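Long-range contact in thioredoxin-like protein (Klebsiella pneumoniae subsp. pneumoniae MGH 78578, PDB 3TY1), which is of uncertain function but probably binds carbohydrate and may be an aldose 1-epimerase-like protein: residues I96-L107 and I132-N141. Residues are numbered along the deposited sequence; the frame is centred on the assembly and turned at random. Where two conformers were deposited one is given.
Sequences INLESRNGLGWL and IYTLHGKAGN. With SO4 (sulfate ion), chain L.
Trp-106 and the type II beta turn Thr-134 to Gly-137 bring an indole against a beta turn. Groups of the turn gather on one side of the indole. The peptide oxygen Leu-135 O lies over the face at Trp-106 CD1, 3.2 Å away, and the methyl Leu-135 CD2 stands at the rim, 3.4 Å from Trp-106 CE3. His-136 CB makes a CH-pi contact 4.1 Å from the centroid of the five-membered ring, while its CD2 lies over the six-membered ring near CZ2 and CH2. The imidazole is thus edge-on in a T-shaped stack, its plane at 68° to the six-membered ring. With CG anti to the backbone N (chi1 -175°), Trp-106 swings its indole across to this turn. Beyond the stack, His-136 NE2 donates to sulfate O3 over 2.6 Å; His-211 holds the same ion, probably taken from the crystallisation liquor.

Next to the aromatic pair, Leu-135 N donates to Gly-103 O (2.9 Å). Thr-134 brings its methyl CG2 within 3.4 Å of Leu-98 O; in one of two conformers of Glu-99, waters link OE2 to Thr-134 OG1 and to Ile-132 O. Leu-98 CD2 packs 3.8 Å from Asn-141 ND2, and its CD1 faces Lys-138 CG. Asn-141 ND2 also sits obliquely to the indole, 3.5 Å from Trp-106 CD1, and shares a water with Trp-106 O, whereas its OD1 is engaged by Arg-67.

Within what is probably a galactose mutarotase-like supersandwich, segment 96-107, with its short turn of helix 100-103, thus rests on the chain leaving the two-stranded hairpin 126-128/131-133. Strand 114-119 backs the aromatic pair through Val-115 and Cys-117, and Lys-138 reaches outward to a salt bridge with Glu-108 of the third subunit.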
loop_
_atom_site.group_PDB
_atom_site.type_symbol
_atom_site.label_atom_id
_atom_site.label_comp_id
_atom_site.label_asym_id
_atom_site.label_seq_id
_atom_site.Cartn_x
_atom_site.Cartn_y
_atom_site.Cartn_z
ATOM N N ILE A 96 -0.024 -1.850 -5.188
ATOM C CA ILE A 96 1.243 -2.382 -5.724
ATOM C C ILE A 96 2.292 -2.134 -4.684
ATOM O O ILE A 96 2.348 -1.021 -4.157
ATOM C CB ILE A 96 1.671 -1.659 -7.032
ATOM C CG1 ILE A 96 0.675 -1.980 -8.154
ATOM C CG2 ILE A 96 3.144 -2.043 -7.435
ATOM C CD1 ILE A 96 1.177 -1.709 -9.511
ATOM N N ASN A 97 3.116 -3.146 -4.391
ATOM C CA ASN A 97 4.307 -2.979 -3.556
ATOM C C ASN A 97 5.494 -3.100 -4.518
ATOM O O ASN A 97 5.825 -4.202 -4.950
ATOM C CB ASN A 97 4.388 -4.044 -2.443
ATOM C CG ASN A 97 5.615 -3.878 -1.583
ATOM O OD1 ASN A 97 6.540 -3.137 -1.933
ATOM N ND2 ASN A 97 5.622 -4.522 -0.418
ATOM N N LEU A 98 6.086 -1.971 -4.879
ATOM C CA LEU A 98 7.190 -1.926 -5.859
ATOM C C LEU A 98 8.427 -2.724 -5.428
ATOM O O LEU A 98 9.165 -3.256 -6.293
ATOM C CB LEU A 98 7.557 -0.459 -6.221
ATOM C CG LEU A 98 6.493 0.395 -6.927
ATOM C CD1 LEU A 98 6.935 1.916 -6.940
ATOM C CD2 LEU A 98 6.188 -0.103 -8.355
ATOM N N GLU A 99 8.612 -2.856 -4.111
ATOM C CA GLU A 99 9.728 -3.620 -3.557
ATOM C C GLU A 99 9.504 -5.136 -3.627
ATOM O O GLU A 99 10.467 -5.906 -3.533
ATOM C CB GLU A 99 10.021 -3.193 -2.103
ATOM C CG GLU A 99 10.774 -1.849 -1.959
ATOM C CD GLU A 99 9.921 -0.625 -2.201
ATOM O OE1 GLU A 99 8.660 -0.719 -2.149
ATOM O OE2 GLU A 99 10.529 0.442 -2.429
ATOM N N SER A 100 8.257 -5.565 -3.794
ATOM C CA SER A 100 7.968 -6.989 -3.823
ATOM C C SER A 100 8.585 -7.684 -5.073
ATOM O O SER A 100 9.020 -7.043 -6.045
ATOM C CB SER A 100 6.448 -7.244 -3.695
ATOM O OG SER A 100 5.806 -6.864 -4.864
ATOM N N ARG A 101 8.680 -9.008 -4.996
ATOM C CA ARG A 101 9.355 -9.794 -6.014
ATOM C C ARG A 101 10.778 -9.263 -6.277
ATOM O O ARG A 101 11.227 -9.183 -7.432
ATOM C CB ARG A 101 8.526 -9.847 -7.308
ATOM C CG ARG A 101 7.120 -10.318 -7.133
ATOM C CD ARG A 101 6.386 -10.366 -8.470
ATOM N NE ARG A 101 4.985 -10.738 -8.294
ATOM C CZ ARG A 101 4.476 -11.978 -8.391
ATOM N NH1 ARG A 101 5.225 -13.054 -8.622
ATOM N NH2 ARG A 101 3.185 -12.151 -8.243
ATOM N N ASN A 102 11.455 -8.858 -5.208
ATOM C CA ASN A 102 12.843 -8.353 -5.295
ATOM C C ASN A 102 12.956 -7.129 -6.235
ATOM O O ASN A 102 13.801 -7.096 -7.129
ATOM C CB ASN A 102 13.769 -9.491 -5.785
ATOM C CG ASN A 102 15.246 -9.162 -5.668
ATOM O OD1 ASN A 102 15.629 -8.347 -4.840
ATOM N ND2 ASN A 102 16.095 -9.862 -6.469
ATOM N N GLY A 103 12.062 -6.162 -6.047
ATOM C CA GLY A 103 12.019 -4.946 -6.833
ATOM C C GLY A 103 11.338 -5.031 -8.193
ATOM O O GLY A 103 11.505 -4.131 -9.038
ATOM N N LEU A 104 10.543 -6.062 -8.396
ATOM C CA LEU A 104 9.793 -6.230 -9.626
ATOM C C LEU A 104 8.257 -6.109 -9.478
ATOM O O LEU A 104 7.514 -6.437 -10.388
ATOM C CB LEU A 104 10.171 -7.561 -10.253
ATOM C CG LEU A 104 11.623 -7.802 -10.685
ATOM C CD1 LEU A 104 11.798 -9.329 -11.116
ATOM C CD2 LEU A 104 11.972 -6.825 -11.799
ATOM N N GLY A 105 7.774 -5.561 -8.375
ATOM C CA GLY A 105 6.322 -5.346 -8.186
ATOM C C GLY A 105 5.687 -4.500 -9.274
ATOM O O GLY A 105 4.495 -4.641 -9.565
ATOM N N TRP A 106 6.485 -3.623 -9.886
ATOM C CA TRP A 106 6.048 -2.825 -11.035
ATOM C C TRP A 106 5.429 -3.684 -12.155
ATOM O O TRP A 106 4.564 -3.197 -12.876
ATOM C CB TRP A 106 7.269 -2.083 -11.561
ATOM C CG TRP A 106 7.137 -1.116 -12.631
ATOM C CD1 TRP A 106 7.105 0.280 -12.513
ATOM C CD2 TRP A 106 7.190 -1.390 -14.025
ATOM N NE1 TRP A 106 7.095 0.849 -13.763
ATOM C CE2 TRP A 106 7.162 -0.139 -14.707
ATOM C CE3 TRP A 106 7.310 -2.562 -14.775
ATOM C CZ2 TRP A 106 7.192 -0.055 -16.091
ATOM C CZ3 TRP A 106 7.343 -2.463 -16.155
ATOM C CH2 TRP A 106 7.268 -1.221 -16.789
ATOM N N LEU A 107 5.896 -4.931 -12.310
ATOM C CA LEU A 107 5.326 -5.866 -13.268
ATOM C C LEU A 107 3.823 -6.157 -13.059
ATOM O O LEU A 107 3.138 -6.566 -13.989
ATOM C CB LEU A 107 6.130 -7.159 -13.300
ATOM C CG LEU A 107 7.587 -7.126 -13.821
ATOM C CD1 LEU A 107 8.183 -8.518 -13.614
ATOM C CD2 LEU A 107 7.678 -6.713 -15.283
ATOM N N ILE A 132 16.542 -0.863 -1.847
ATOM C CA ILE A 132 16.103 -1.458 -3.106
ATOM C C ILE A 132 15.707 -0.338 -4.047
ATOM O O ILE A 132 14.791 0.410 -3.757
ATOM C CB ILE A 132 14.914 -2.394 -2.920
ATOM C CG1 ILE A 132 15.254 -3.549 -1.970
ATOM C CG2 ILE A 132 14.492 -2.983 -4.275
ATOM C CD1 ILE A 132 14.017 -4.379 -1.523
ATOM N N TYR A 133 16.389 -0.246 -5.178
ATOM C CA TYR A 133 15.985 0.616 -6.268
ATOM C C TYR A 133 15.085 -0.228 -7.118
ATOM O O TYR A 133 15.548 -1.151 -7.759
ATOM C CB TYR A 133 17.204 1.052 -7.076
ATOM C CG TYR A 133 18.037 2.070 -6.349
ATOM C CD1 TYR A 133 17.727 3.418 -6.430
ATOM C CD2 TYR A 133 19.132 1.677 -5.572
ATOM C CE1 TYR A 133 18.479 4.372 -5.767
ATOM C CE2 TYR A 133 19.905 2.613 -4.905
ATOM C CZ TYR A 133 19.572 3.957 -4.998
ATOM O OH TYR A 133 20.321 4.882 -4.345
ATOM N N THR A 134 13.801 0.095 -7.119
ATOM C CA THR A 134 12.789 -0.724 -7.753
ATOM C C THR A 134 12.690 -0.445 -9.252
ATOM O O THR A 134 13.043 0.634 -9.715
ATOM C CB THR A 134 11.449 -0.530 -7.046
ATOM O OG1 THR A 134 11.103 0.862 -7.072
ATOM C CG2 THR A 134 11.563 -1.020 -5.577
ATOM N N LEU A 135 12.201 -1.441 -9.985
ATOM C CA LEU A 135 12.114 -1.402 -11.433
ATOM C C LEU A 135 11.456 -0.129 -11.974
ATOM O O LEU A 135 10.254 0.124 -11.758
ATOM C CB LEU A 135 11.322 -2.621 -11.962
ATOM C CG LEU A 135 11.103 -2.708 -13.483
ATOM C CD1 LEU A 135 12.426 -2.746 -14.265
ATOM C CD2 LEU A 135 10.292 -3.973 -13.812
ATOM N N HIS A 136 12.232 0.639 -12.710
ATOM C CA HIS A 136 11.725 1.800 -13.473
ATOM C C HIS A 136 11.194 2.965 -12.674
ATOM O O HIS A 136 10.413 3.771 -13.192
ATOM C CB HIS A 136 10.702 1.351 -14.563
ATOM C CG HIS A 136 11.342 0.590 -15.672
ATOM N ND1 HIS A 136 12.596 0.907 -16.144
ATOM C CD2 HIS A 136 10.897 -0.444 -16.438
ATOM C CE1 HIS A 136 12.912 0.093 -17.132
ATOM N NE2 HIS A 136 11.899 -0.729 -17.341
ATOM N N GLY A 137 11.649 3.101 -11.440
ATOM C CA GLY A 137 11.338 4.272 -10.654
ATOM C C GLY A 137 9.887 4.389 -10.229
ATOM O O GLY A 137 9.108 3.384 -10.206
ATOM N N LYS A 138 9.519 5.612 -9.883
ATOM C CA LYS A 138 8.215 5.871 -9.237
ATOM C C LYS A 138 7.199 6.694 -9.986
ATOM O O LYS A 138 6.020 6.647 -9.601
ATOM C CB LYS A 138 8.424 6.475 -7.829
ATOM C CG LYS A 138 8.974 5.440 -6.816
ATOM C CD LYS A 138 8.930 5.946 -5.372
ATOM C CE LYS A 138 7.518 5.847 -4.729
ATOM N NZ LYS A 138 7.446 6.529 -3.378
ATOM N N ALA A 139 7.596 7.418 -11.041
ATOM C CA ALA A 139 6.672 8.360 -11.709
ATOM C C ALA A 139 5.433 7.648 -12.195
ATOM O O ALA A 139 4.291 8.120 -12.007
ATOM C CB ALA A 139 7.356 9.125 -12.884
ATOM N N GLY A 140 5.647 6.499 -12.809
ATOM C CA GLY A 140 4.548 5.728 -13.366
ATOM C C GLY A 140 3.521 5.176 -12.374
ATOM O O GLY A 140 2.404 4.796 -12.778
ATOM N N ASN A 141 3.903 5.084 -11.100
ATOM C CA ASN A 141 3.002 4.638 -10.035
ATOM C C ASN A 141 2.714 5.732 -9.010
ATOM O O ASN A 141 2.398 5.446 -7.873
ATOM C CB ASN A 141 3.539 3.360 -9.411
ATOM C CG ASN A 141 3.254 2.142 -10.257
ATOM O OD1 ASN A 141 2.184 1.584 -10.169
ATOM N ND2 ASN A 141 4.216 1.711 -11.063
HETATM S S SO4 L . 11.187 -3.979 -19.291
HETATM O O1 SO4 L . 9.844 -4.516 -19.530
HETATM O O2 SO4 L . 12.057 -4.227 -20.462
HETATM O O3 SO4 L . 11.133 -2.537 -19.032
HETATM O O4 SO4 L . 11.739 -4.642 -18.108
HETATM O O HOH W 1 13.085 0.956 -1.890
HETATM O O HOH W 2 10.265 2.155 -4.700
HETATM O O HOH W 3 3.578 -0.648 -13.045
HETATM O O HOH W 4 7.755 4.174 -13.772
#